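Local coordinates for protein deoxyhypusine synthase, putative (Entamoeba histolytica, PDB 7L9R) that probably transfers the aminobutyl group of spermidine to a lysine of the eIF5A precursor in an NAD-dependent reaction, the first step of hypusine formation, at residues T88-F93 against N254-H259; T216-A221 against L250-S255; H275-A280 against N285-A290. All coordinates share one frame; numbering follows the deposited sequence.

Contact 1 of 3, residues T88-F93 against N254-H259; sequences TIYLGF and NSSTIH
Ser-256 OG takes part in two hydrogen bonds. It accepts one from Tyr-90 OH at 2.7 Å and gives its own proton to the carbonyl of Ile-253, one turn back in its helix. The serine oxygen lies between the backbone N and the carbonyl carbon of Ser-256 (chi1 74°), and this brings it close enough to Ile-253 for the second bond. It meets the tyrosine at the ring edge, near the ring plane. The phenol is thus held at its tip, and its hydroxyl joins strand to helix in a mostly buried setting. With Tyr-90 CG anti to the carbonyl carbon (chi1 -63°), the ring is sent off the strand toward the helix, which lets OH reach Ser-256. Thr-257 CG2 packs against the phenol end, 3.2 Å from Tyr-90 OH and 3.6 Å from Tyr-90 CZ. The methyl comes in obliquely, and the two side chains cross at about a right angle. Thr-257 OG1 probably bonds Met-278 O, though Asn-254 O is also within reach of its proton. Tyr-90 OH also lies 3.2 Å from Thr-257 N, but the angle is too poor for a bond. The contact joins a strand within the Rossmann-like parallel sheet to the end of helix 247-258, which covers this side of it. Tyr-117 of the neighbouring strand 117-120 lies with its ring nearly parallel to that of Tyr-90 and also touches Ser-256. On the other side of strand 87-93, Ile-89 packs on Met-64 and Leu-65 of helix 51-66.

Contact 2 of 3, residues T216-A221 against L250-S255; sequences TIFCPA and LRLINS
Phe-218 lies against Leu-252 and Ile-253, two successive residues of helix 247-258. This is helix-on-sheet packing in a Rossmann-like fold. Strand 216-218 is an outermost strand of the parallel sheet within this chain, and the helix runs over one face of that sheet. The phenyl ring carries most of the contact. Ile-253 CB makes a CH-pi contact over one ring face, 3.8 Å from the centroid and 18° off the ring normal. The isoleucine continues along the ring: CG1 is 3.8 Å from Phe-218 CE2, and CD1 is 3.9 Å from Phe-218 CD2. Ile-253 CG1 is anti to the backbone N (chi1 -165°), which lays this longer branch along the phenyl side. Thr-216 CG2, from the same strand, covers the opposite ring face. Leu-252 comes to the ring edge instead. Its CB is 3.8 Å from Phe-218 CE1, near the ring plane, and the two side chains cross at about a right angle. Tyr-117 packs on Phe-218, and Val-119 on Ile-253, both from the adjacent strand 117-120. Leu-252 is exposed and also touches Ser-190 of helix 189-200. On the helix, Leu-250 O accepts two hydrogen bonds from Asn-254. The backbone N and the amide ND2 reach it from opposite faces of the carbonyl plane, ND2 at 3.1 Å from Leu-250 O.

Contact 3 of 3, residues H275-A280 against N285-A290; sequences HHIMNA and NEADFA. Unlike the reference sequence in segment 285-290: Glu-286 (reference Gly).
Ile-277 and Asn-285 form an antiparallel hydrogen-bonded pair, their CA atoms 5.6 Å apart. Its two bonds are uneven. Asn-285 N donates to Ile-277 O at 3.2 Å. The return bond, Ile-277 N to Asn-285 O, is weak, with an angle of 119° at the hydrogen. His-276 CA adds a C-H contact to Asn-285 O at 3.4 Å. Glu-286, a glycine in the reference sequence, places its CG over one face of the His-276 imidazole, 4.2 Å from the ring centroid. Its carboxylate plane stands nearly upright to that ring, 83° away. The pair belongs to a small beta hairpin of strands 277-278 and 284-285. In the chain, the hairpin is inserted between strands 262-268 and 289-294, which pair directly in the main parallel sheet. Ile-277 CD1 packs on Ala-287 CB at 4.2 Å. With CG1 between the backbone N and the carbonyl carbon (chi1 46°), the isoleucine tip reaches past Asn-285 to the alanine. Ala-287 in turn packs on Thr-263 and Val-265. The side chains of Asn-279 and Asn-285 meet at a slant.

Overall arrangement
Contacts 1 and 2 use successive parts of helix 247-258 and share Asn-254 and Ser-255. Their centres are about 9 Å apart. The helix packs on one face of the parallel sheet, meeting an interior strand in contact 1 and strand 216-218, outermost within this chain, in contact 2. Contact 3 is about 9 Å from contact 1 and about 15 Å from contact 2, centre to centre. Its hairpin meets the helix directly: Ile-258 CG1 packs on Asn-279 O at 3.4 Å, and Asn-254 OD1 packs on Met-278 CB at 3.7 Å. The helix residues of segments 250-255 and 254-259 also face a second subunit, where Thr-232 of that subunit packs on Asn-254.

Contact 1 of 3, residues T88-F93 against N254-H259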
ATOM      1  N   THR B  88      15.869 -28.395   8.276  1.00 62.91           N
ATOM      2  CA  THR B  88      16.796 -27.280   8.131  1.00 59.52           C
ATOM      3  C   THR B  88      15.997 -25.982   8.148  1.00 53.93           C
ATOM      4  O   THR B  88      14.932 -25.898   7.530  1.00 58.73           O
ATOM      5  CB  THR B  88      17.600 -27.403   6.832  1.00 59.35           C
ATOM      6  OG1 THR B  88      18.333 -28.636   6.823  1.00 67.55           O
ATOM      7  CG2 THR B  88      18.585 -26.254   6.708  1.00 60.14           C
ATOM      8  N   ILE B  89      16.476 -24.988   8.890  1.00 47.37           N
ATOM      9  CA  ILE B  89      15.718 -23.766   9.135  1.00 52.63           C
ATOM     10  C   ILE B  89      16.494 -22.566   8.607  1.00 53.88           C
ATOM     11  O   ILE B  89      17.639 -22.331   9.010  1.00 52.33           O
ATOM     12  CB  ILE B  89      15.387 -23.595  10.628  1.00 51.80           C
ATOM     13  CG1 ILE B  89      14.603 -24.814  11.125  1.00 55.99           C
ATOM     14  CG2 ILE B  89      14.614 -22.308  10.856  1.00 46.81           C
ATOM     15  CD1 ILE B  89      14.124 -24.701  12.546  1.00 52.68           C
ATOM     16  N   TYR B  90      15.842 -21.789   7.742  1.00 52.26           N
ATOM     17  CA  TYR B  90      16.406 -20.605   7.109  1.00 47.30           C
ATOM     18  C   TYR B  90      15.730 -19.374   7.689  1.00 47.44           C
ATOM     19  O   TYR B  90      14.497 -19.304   7.727  1.00 47.79           O
ATOM     20  CB  TYR B  90      16.189 -20.643   5.590  1.00 43.70           C
ATOM     21  CG  TYR B  90      16.874 -21.797   4.901  1.00 48.29           C
ATOM     22  CD1 TYR B  90      16.320 -23.070   4.917  1.00 53.45           C
ATOM     23  CD2 TYR B  90      18.080 -21.614   4.235  1.00 44.87           C
ATOM     24  CE1 TYR B  90      16.956 -24.134   4.295  1.00 57.72           C
ATOM     25  CE2 TYR B  90      18.722 -22.669   3.610  1.00 50.34           C
ATOM     26  CZ  TYR B  90      18.155 -23.925   3.643  1.00 55.09           C
ATOM     27  OH  TYR B  90      18.791 -24.974   3.021  1.00 56.33           O
ATOM     28  N   LEU B  91      16.526 -18.405   8.128  1.00 47.08           N
ATOM     29  CA  LEU B  91      15.996 -17.167   8.684  1.00 44.79           C
ATOM     30  C   LEU B  91      16.400 -16.010   7.784  1.00 49.87           C
ATOM     31  O   LEU B  91      17.594 -15.749   7.601  1.00 46.44           O
ATOM     32  CB  LEU B  91      16.491 -16.940  10.111  1.00 40.69           C
ATOM     33  CG  LEU B  91      16.071 -15.612  10.741  1.00 43.73           C
ATOM     34  CD1 LEU B  91      14.553 -15.484  10.786  1.00 43.37           C
ATOM     35  CD2 LEU B  91      16.672 -15.476  12.129  1.00 42.83           C
ATOM     36  N   GLY B  92      15.410 -15.319   7.230  1.00 46.42           N
ATOM     37  CA  GLY B  92      15.637 -14.147   6.400  1.00 43.71           C
ATOM     38  C   GLY B  92      15.081 -12.913   7.085  1.00 48.12           C
ATOM     39  O   GLY B  92      13.992 -12.954   7.661  1.00 50.78           O
ATOM     40  N   PHE B  93      15.839 -11.820   7.030  1.00 43.78           N
ATOM     41  CA  PHE B  93      15.376 -10.562   7.592  1.00 43.94           C
ATOM     42  C   PHE B  93      16.064  -9.411   6.878  1.00 45.81           C
ATOM     43  O   PHE B  93      17.124  -9.574   6.265  1.00 42.66           O
ATOM     44  CB  PHE B  93      15.605 -10.483   9.112  1.00 43.70           C
ATOM     45  CG  PHE B  93      17.026 -10.734   9.547  1.00 44.49           C
ATOM     46  CD1 PHE B  93      17.994  -9.742   9.426  1.00 44.30           C
ATOM     47  CD2 PHE B  93      17.384 -11.942  10.126  1.00 43.96           C
ATOM     48  CE1 PHE B  93      19.298  -9.964   9.843  1.00 44.31           C
ATOM     49  CE2 PHE B  93      18.685 -12.170  10.546  1.00 41.62           C
ATOM     50  CZ  PHE B  93      19.645 -11.180  10.405  1.00 42.67           C
ATOM     51  N   ASN B 254      21.664 -23.172  -2.618  1.00 59.66           N
ATOM     52  CA  ASN B 254      20.823 -24.083  -3.384  1.00 61.60           C
ATOM     53  C   ASN B 254      21.185 -25.536  -3.122  1.00 63.15           C
ATOM     54  O   ASN B 254      20.297 -26.394  -3.117  1.00 70.38           O
ATOM     55  CB  ASN B 254      20.881 -23.740  -4.870  1.00 65.47           C
ATOM     56  CG  ASN B 254      19.876 -22.650  -5.243  1.00 76.35           C
ATOM     57  OD1 ASN B 254      18.693 -22.926  -5.449  1.00 82.75           O
ATOM     58  ND2 ASN B 254      20.336 -21.404  -5.286  1.00 64.44           N
ATOM     59  N   SER B 255      22.466 -25.841  -2.892  1.00 61.00           N
ATOM     60  CA  SER B 255      22.818 -27.200  -2.495  1.00 66.23           C
ATOM     61  C   SER B 255      22.204 -27.546  -1.147  1.00 64.71           C
ATOM     62  O   SER B 255      21.760 -28.680  -0.934  1.00 68.23           O
ATOM     63  CB  SER B 255      24.336 -27.375  -2.443  1.00 64.66           C
ATOM     64  OG  SER B 255      24.909 -27.265  -3.732  1.00 72.53           O
ATOM     65  N   SER B 256      22.152 -26.576  -0.230  1.00 59.34           N
ATOM     66  CA  SER B 256      21.636 -26.857   1.108  1.00 60.25           C
ATOM     67  C   SER B 256      20.142 -27.159   1.075  1.00 62.40           C
ATOM     68  O   SER B 256      19.670 -28.030   1.811  1.00 67.25           O
ATOM     69  CB  SER B 256      21.939 -25.697   2.061  1.00 59.98           C
ATOM     70  OG  SER B 256      21.116 -24.573   1.807  1.00 61.73           O
ATOM     71  N   THR B 257      19.376 -26.452   0.239  1.00 63.07           N
ATOM     72  CA  THR B 257      17.953 -26.767   0.148  1.00 67.07           C
ATOM     73  C   THR B 257      17.736 -28.085  -0.584  1.00 73.37           C
ATOM     74  O   THR B 257      16.906 -28.904  -0.171  1.00 83.77           O
ATOM     75  CB  THR B 257      17.188 -25.640  -0.546  1.00 64.03           C
ATOM     76  OG1 THR B 257      17.611 -25.533  -1.910  1.00 80.12           O
ATOM     77  CG2 THR B 257      17.454 -24.328   0.150  1.00 64.33           C
ATOM     78  N   ILE B 258      18.487 -28.312  -1.662  1.00 74.18           N
ATOM     79  CA  ILE B 258      18.358 -29.548  -2.428  1.00 79.77           C
ATOM     80  C   ILE B 258      18.684 -30.759  -1.562  1.00 82.12           C
ATOM     81  O   ILE B 258      18.008 -31.793  -1.634  1.00 91.00           O
ATOM     82  CB  ILE B 258      19.252 -29.481  -3.683  1.00 79.12           C
ATOM     83  CG1 ILE B 258      18.642 -28.526  -4.715  1.00 83.78           C
ATOM     84  CG2 ILE B 258      19.482 -30.868  -4.264  1.00 80.05           C
ATOM     85  CD1 ILE B 258      19.588 -28.119  -5.834  1.00 69.05           C
ATOM     86  N   HIS B 259      19.720 -30.654  -0.731  1.00 80.29           N
ATOM     87  CA  HIS B 259      20.248 -31.803  -0.003  1.00 82.46           C
ATOM     88  C   HIS B 259      19.709 -31.942   1.417  1.00 79.66           C
ATOM     89  O   HIS B 259      20.150 -32.836   2.141  1.00 80.45           O
ATOM     90  CB  HIS B 259      21.775 -31.735   0.027  1.00 80.89           C
ATOM     91  CG  HIS B 259      22.402 -31.878  -1.322  1.00 85.78           C
ATOM     92  ND1 HIS B 259      23.463 -31.103  -1.737  1.00 91.53           N
ATOM     93  CD2 HIS B 259      22.104 -32.694  -2.361  1.00 90.90           C
ATOM     94  CE1 HIS B 259      23.797 -31.440  -2.970  1.00 93.67           C
ATOM     95  NE2 HIS B 259      22.988 -32.404  -3.372  1.00 96.11           N
TER

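Contact 2 of 3, residues T216-A221 against L250-S255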
ATOM      1  N   THR B 216      25.844 -20.125   8.424  1.00 48.37           N
ATOM      2  CA  THR B 216      26.282 -19.375   7.258  1.00 46.65           C
ATOM      3  C   THR B 216      25.283 -18.268   6.955  1.00 48.95           C
ATOM      4  O   THR B 216      24.068 -18.495   6.957  1.00 48.30           O
ATOM      5  CB  THR B 216      26.440 -20.318   6.066  1.00 52.36           C
ATOM      6  OG1 THR B 216      27.337 -21.381   6.423  1.00 51.85           O
ATOM      7  CG2 THR B 216      26.987 -19.579   4.845  1.00 49.09           C
ATOM      8  N   ILE B 217      25.801 -17.068   6.698  1.00 44.57           N
ATOM      9  CA  ILE B 217      24.989 -15.885   6.431  1.00 46.60           C
ATOM     10  C   ILE B 217      25.205 -15.479   4.978  1.00 49.70           C
ATOM     11  O   ILE B 217      26.327 -15.149   4.575  1.00 44.80           O
ATOM     12  CB  ILE B 217      25.339 -14.730   7.383  1.00 44.61           C
ATOM     13  CG1 ILE B 217      25.094 -15.140   8.839  1.00 42.27           C
ATOM     14  CG2 ILE B 217      24.540 -13.481   7.027  1.00 39.72           C
ATOM     15  CD1 ILE B 217      25.525 -14.099   9.851  1.00 41.39           C
ATOM     16  N   PHE B 218      24.137 -15.526   4.190  1.00 41.26           N
ATOM     17  CA  PHE B 218      24.169 -15.093   2.802  1.00 46.67           C
ATOM     18  C   PHE B 218      23.720 -13.642   2.700  1.00 45.47           C
ATOM     19  O   PHE B 218      22.780 -13.219   3.384  1.00 44.47           O
ATOM     20  CB  PHE B 218      23.272 -15.984   1.939  1.00 42.23           C
ATOM     21  CG  PHE B 218      23.691 -17.422   1.934  1.00 45.36           C
ATOM     22  CD1 PHE B 218      24.734 -17.849   1.131  1.00 39.30           C
ATOM     23  CD2 PHE B 218      23.058 -18.343   2.755  1.00 47.34           C
ATOM     24  CE1 PHE B 218      25.134 -19.177   1.130  1.00 47.60           C
ATOM     25  CE2 PHE B 218      23.455 -19.676   2.765  1.00 57.30           C
ATOM     26  CZ  PHE B 218      24.493 -20.093   1.948  1.00 53.22           C
ATOM     27  N   CYS B 219      24.413 -12.879   1.858  1.00 40.84           N
ATOM     28  CA  CYS B 219      24.096 -11.474   1.635  1.00 43.66           C
ATOM     29  C   CYS B 219      24.613 -11.064   0.261  1.00 45.47           C
ATOM     30  O   CYS B 219      25.658 -10.411   0.157  1.00 44.10           O
ATOM     31  CB  CYS B 219      24.696 -10.591   2.735  1.00 37.03           C
ATOM     32  SG  CYS B 219      24.193  -8.853   2.651  1.00 45.86           S
ATOM     33  N   PRO B 220      23.906 -11.427  -0.812  1.00 47.36           N
ATOM     34  CA  PRO B 220      24.408 -11.114  -2.160  1.00 44.90           C
ATOM     35  C   PRO B 220      24.650  -9.633  -2.393  1.00 40.05           C
ATOM     36  O   PRO B 220      25.533  -9.275  -3.178  1.00 40.14           O
ATOM     37  CB  PRO B 220      23.294 -11.647  -3.075  1.00 43.46           C
ATOM     38  CG  PRO B 220      22.586 -12.667  -2.263  1.00 54.73           C
ATOM     39  CD  PRO B 220      22.637 -12.174  -0.849  1.00 45.33           C
ATOM     40  N   ALA B 221      23.914  -8.754  -1.720  1.00 42.00           N
ATOM     41  CA  ALA B 221      24.076  -7.320  -1.907  1.00 45.61           C
ATOM     42  C   ALA B 221      25.031  -6.688  -0.889  1.00 45.46           C
ATOM     43  O   ALA B 221      24.939  -5.480  -0.644  1.00 47.88           O
ATOM     44  CB  ALA B 221      22.710  -6.631  -1.864  1.00 40.51           C
ATOM     45  N   LEU B 250      25.647 -18.746  -4.322  1.00 49.34           N
ATOM     46  CA  LEU B 250      24.472 -19.282  -5.002  1.00 50.28           C
ATOM     47  C   LEU B 250      24.452 -20.804  -4.947  1.00 52.79           C
ATOM     48  O   LEU B 250      23.401 -21.411  -4.710  1.00 53.51           O
ATOM     49  CB  LEU B 250      24.447 -18.813  -6.457  1.00 47.62           C
ATOM     50  CG  LEU B 250      23.244 -19.268  -7.288  1.00 49.92           C
ATOM     51  CD1 LEU B 250      21.947 -18.637  -6.797  1.00 57.08           C
ATOM     52  CD2 LEU B 250      23.473 -19.002  -8.763  1.00 58.53           C
ATOM     53  N   ARG B 251      25.607 -21.439  -5.157  1.00 50.04           N
ATOM     54  CA  ARG B 251      25.671 -22.896  -5.123  1.00 53.61           C
ATOM     55  C   ARG B 251      25.528 -23.445  -3.708  1.00 56.61           C
ATOM     56  O   ARG B 251      24.934 -24.514  -3.525  1.00 59.48           O
ATOM     57  CB  ARG B 251      26.977 -23.376  -5.761  1.00 56.21           C
ATOM     58  CG  ARG B 251      27.161 -22.860  -7.192  1.00 65.61           C
ATOM     59  CD  ARG B 251      28.240 -23.610  -7.971  1.00 72.22           C
ATOM     60  NE  ARG B 251      29.580 -23.374  -7.450  1.00 74.60           N
ATOM     61  CZ  ARG B 251      30.323 -24.283  -6.834  1.00 71.00           C
ATOM     62  NH1 ARG B 251      29.904 -25.529  -6.672  1.00 69.25           N
ATOM     63  NH2 ARG B 251      31.522 -23.936  -6.377  1.00 75.45           N
ATOM     64  N   LEU B 252      26.052 -22.741  -2.696  1.00 57.29           N
ATOM     65  CA  LEU B 252      25.914 -23.222  -1.322  1.00 55.90           C
ATOM     66  C   LEU B 252      24.455 -23.280  -0.898  1.00 55.85           C
ATOM     67  O   LEU B 252      23.971 -24.320  -0.437  1.00 58.03           O
ATOM     68  CB  LEU B 252      26.683 -22.335  -0.347  1.00 58.40           C
ATOM     69  CG  LEU B 252      28.183 -22.495  -0.155  1.00 68.24           C
ATOM     70  CD1 LEU B 252      28.631 -21.520   0.920  1.00 63.08           C
ATOM     71  CD2 LEU B 252      28.520 -23.934   0.235  1.00 71.11           C
ATOM     72  N   ILE B 253      23.734 -22.171  -1.054  1.00 50.56           N
ATOM     73  CA  ILE B 253      22.378 -22.123  -0.526  1.00 56.15           C
ATOM     74  C   ILE B 253      21.466 -23.065  -1.304  1.00 61.75           C
ATOM     75  O   ILE B 253      20.616 -23.748  -0.719  1.00 65.37           O
ATOM     76  CB  ILE B 253      21.857 -20.672  -0.510  1.00 55.04           C
ATOM     77  CG1 ILE B 253      20.604 -20.565   0.361  1.00 54.38           C
ATOM     78  CG2 ILE B 253      21.609 -20.136  -1.927  1.00 48.25           C
ATOM     79  CD1 ILE B 253      20.052 -19.157   0.458  1.00 49.17           C
ATOM     80  N   ASN B 254      21.664 -23.172  -2.618  1.00 59.66           N
ATOM     81  CA  ASN B 254      20.823 -24.083  -3.384  1.00 61.60           C
ATOM     82  C   ASN B 254      21.185 -25.536  -3.122  1.00 63.15           C
ATOM     83  O   ASN B 254      20.297 -26.394  -3.117  1.00 70.38           O
ATOM     84  CB  ASN B 254      20.881 -23.740  -4.870  1.00 65.47           C
ATOM     85  CG  ASN B 254      19.876 -22.650  -5.243  1.00 76.35           C
ATOM     86  OD1 ASN B 254      18.693 -22.926  -5.449  1.00 82.75           O
ATOM     87  ND2 ASN B 254      20.336 -21.404  -5.286  1.00 64.44           N
ATOM     88  N   SER B 255      22.466 -25.841  -2.892  1.00 61.00           N
ATOM     89  CA  SER B 255      22.818 -27.200  -2.495  1.00 66.23           C
ATOM     90  C   SER B 255      22.204 -27.546  -1.147  1.00 64.71           C
ATOM     91  O   SER B 255      21.760 -28.680  -0.934  1.00 68.23           O
ATOM     92  CB  SER B 255      24.336 -27.375  -2.443  1.00 64.66           C
ATOM     93  OG  SER B 255      24.909 -27.265  -3.732  1.00 72.53           O
TER

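Contact 3 of 3, residues H275-A280 against N285-A290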
ATOM      1  N   HIS B 275      10.787 -16.880  -2.126  1.00105.95           N
ATOM      2  CA  HIS B 275       9.986 -17.848  -1.377  1.00105.97           C
ATOM      3  C   HIS B 275      10.157 -19.263  -1.916  1.00113.84           C
ATOM      4  O   HIS B 275      10.178 -20.233  -1.148  1.00109.00           O
ATOM      5  CB  HIS B 275       8.505 -17.451  -1.413  1.00 98.04           C
ATOM      6  CG  HIS B 275       8.195 -16.160  -0.717  1.00 92.96           C
ATOM      7  ND1 HIS B 275       9.170 -15.275  -0.306  1.00 89.70           N
ATOM      8  CD2 HIS B 275       7.010 -15.609  -0.356  1.00 77.01           C
ATOM      9  CE1 HIS B 275       8.599 -14.234   0.276  1.00 90.20           C
ATOM     10  NE2 HIS B 275       7.290 -14.413   0.260  1.00 76.60           N
ATOM     11  N   HIS B 276      10.262 -19.402  -3.236  1.00121.99           N
ATOM     12  CA  HIS B 276      10.382 -20.706  -3.877  1.00124.20           C
ATOM     13  C   HIS B 276      11.847 -21.129  -3.864  1.00120.63           C
ATOM     14  O   HIS B 276      12.666 -20.595  -4.621  1.00118.57           O
ATOM     15  CB  HIS B 276       9.820 -20.659  -5.297  1.00129.25           C
ATOM     16  CG  HIS B 276       8.337 -20.441  -5.353  1.00132.61           C
ATOM     17  ND1 HIS B 276       7.760 -19.195  -5.233  1.00132.84           N
ATOM     18  CD2 HIS B 276       7.313 -21.314  -5.507  1.00131.70           C
ATOM     19  CE1 HIS B 276       6.447 -19.308  -5.315  1.00131.88           C
ATOM     20  NE2 HIS B 276       6.149 -20.583  -5.481  1.00129.98           N
ATOM     21  N   ILE B 277      12.172 -22.083  -2.997  1.00120.24           N
ATOM     22  CA  ILE B 277      13.509 -22.655  -2.896  1.00117.10           C
ATOM     23  C   ILE B 277      13.527 -23.973  -3.661  1.00119.68           C
ATOM     24  O   ILE B 277      12.539 -24.716  -3.661  1.00123.86           O
ATOM     25  CB  ILE B 277      13.912 -22.846  -1.419  1.00116.79           C
ATOM     26  CG1 ILE B 277      12.774 -23.499  -0.623  1.00115.93           C
ATOM     27  CG2 ILE B 277      14.286 -21.509  -0.786  1.00105.94           C
ATOM     28  CD1 ILE B 277      12.914 -25.005  -0.435  1.00111.54           C
ATOM     29  N   MET B 278      14.644 -24.261  -4.324  1.00105.16           N
ATOM     30  CA  MET B 278      14.719 -25.441  -5.179  1.00113.08           C
ATOM     31  C   MET B 278      14.614 -26.723  -4.355  1.00121.51           C
ATOM     32  O   MET B 278      15.300 -26.883  -3.339  1.00110.23           O
ATOM     33  CB  MET B 278      16.020 -25.433  -5.986  1.00103.44           C
ATOM     34  N   ASN B 279      13.748 -27.635  -4.798  1.00154.25           N
ATOM     35  CA  ASN B 279      13.582 -28.928  -4.156  1.00152.41           C
ATOM     36  C   ASN B 279      14.690 -29.887  -4.584  1.00145.27           C
ATOM     37  O   ASN B 279      15.510 -29.589  -5.458  1.00145.35           O
ATOM     38  CB  ASN B 279      12.223 -29.540  -4.501  1.00150.36           C
ATOM     39  CG  ASN B 279      11.060 -28.688  -4.041  1.00155.74           C
ATOM     40  OD1 ASN B 279      11.196 -27.853  -3.143  1.00155.22           O
ATOM     41  ND2 ASN B 279       9.899 -28.902  -4.653  1.00149.59           N
ATOM     42  N   ALA B 280      14.695 -31.067  -3.964  1.00124.65           N
ATOM     43  CA  ALA B 280      15.593 -32.140  -4.376  1.00118.61           C
ATOM     44  C   ALA B 280      15.241 -32.710  -5.744  1.00124.37           C
ATOM     45  O   ALA B 280      15.959 -33.594  -6.226  1.00122.23           O
ATOM     46  CB  ALA B 280      15.591 -33.260  -3.335  1.00110.33           C
ATOM     47  N   ASN B 285      10.021 -24.720  -5.698  1.00120.92           N
ATOM     48  CA  ASN B 285       8.739 -24.693  -5.007  1.00120.58           C
ATOM     49  C   ASN B 285       8.930 -24.142  -3.601  1.00118.50           C
ATOM     50  O   ASN B 285      10.051 -23.964  -3.121  1.00115.37           O
ATOM     51  CB  ASN B 285       8.102 -26.090  -4.937  1.00119.52           C
ATOM     52  CG  ASN B 285       7.305 -26.429  -6.176  1.00116.54           C
ATOM     53  OD1 ASN B 285       6.426 -25.674  -6.587  1.00120.86           O
ATOM     54  ND2 ASN B 285       7.612 -27.571  -6.784  1.00124.47           N
ATOM     55  N   GLU B 286       7.812 -23.873  -2.936  1.00116.26           N
ATOM     56  CA  GLU B 286       7.868 -23.403  -1.562  1.00115.54           C
ATOM     57  C   GLU B 286       8.480 -24.474  -0.656  1.00110.63           C
ATOM     58  O   GLU B 286       8.706 -25.621  -1.052  1.00113.94           O
ATOM     59  CB  GLU B 286       6.474 -23.006  -1.071  1.00117.99           C
ATOM     60  CG  GLU B 286       5.877 -21.801  -1.800  1.00120.51           C
ATOM     61  CD  GLU B 286       5.241 -20.797  -0.850  1.00114.00           C
ATOM     62  OE1 GLU B 286       5.099 -21.114   0.353  1.00104.33           O
ATOM     63  OE2 GLU B 286       4.890 -19.688  -1.307  1.00118.72           O
ATOM     64  N   ALA B 287       8.769 -24.072   0.575  1.00 99.64           N
ATOM     65  CA  ALA B 287       9.392 -24.957   1.542  1.00 79.85           C
ATOM     66  C   ALA B 287       8.335 -25.848   2.188  1.00 78.16           C
ATOM     67  O   ALA B 287       7.131 -25.627   2.043  1.00 82.32           O
ATOM     68  CB  ALA B 287      10.132 -24.150   2.605  1.00 72.21           C
ATOM     69  N   ASP B 288       8.798 -26.878   2.902  1.00 70.05           N
ATOM     70  CA  ASP B 288       7.864 -27.735   3.628  1.00 71.08           C
ATOM     71  C   ASP B 288       7.103 -26.934   4.675  1.00 72.30           C
ATOM     72  O   ASP B 288       5.897 -27.132   4.862  1.00 73.04           O
ATOM     73  CB  ASP B 288       8.607 -28.892   4.292  1.00 69.28           C
ATOM     74  CG  ASP B 288       9.306 -29.792   3.294  1.00 71.50           C
ATOM     75  OD1 ASP B 288       8.633 -30.318   2.378  1.00 81.32           O
ATOM     76  OD2 ASP B 288      10.533 -29.982   3.436  1.00 74.82           O
ATOM     77  N   PHE B 289       7.793 -26.022   5.362  1.00 65.95           N
ATOM     78  CA  PHE B 289       7.195 -25.101   6.317  1.00 70.63           C
ATOM     79  C   PHE B 289       7.669 -23.690   5.997  1.00 62.95           C
ATOM     80  O   PHE B 289       8.860 -23.469   5.751  1.00 60.40           O
ATOM     81  CB  PHE B 289       7.571 -25.456   7.765  1.00 62.62           C
ATOM     82  CG  PHE B 289       7.235 -26.868   8.160  1.00 65.82           C
ATOM     83  CD1 PHE B 289       5.924 -27.236   8.424  1.00 68.91           C
ATOM     84  CD2 PHE B 289       8.234 -27.821   8.295  1.00 69.85           C
ATOM     85  CE1 PHE B 289       5.611 -28.536   8.799  1.00 75.66           C
ATOM     86  CE2 PHE B 289       7.929 -29.122   8.672  1.00 76.30           C
ATOM     87  CZ  PHE B 289       6.616 -29.481   8.921  1.00 75.46           C
ATOM     88  N   ALA B 290       6.748 -22.730   6.014  1.00 59.12           N
ATOM     89  CA  ALA B 290       7.118 -21.365   5.668  1.00 61.98           C
ATOM     90  C   ALA B 290       6.286 -20.379   6.473  1.00 61.87           C
ATOM     91  O   ALA B 290       5.073 -20.547   6.621  1.00 60.68           O
ATOM     92  CB  ALA B 290       6.953 -21.095   4.167  1.00 53.65           C
TER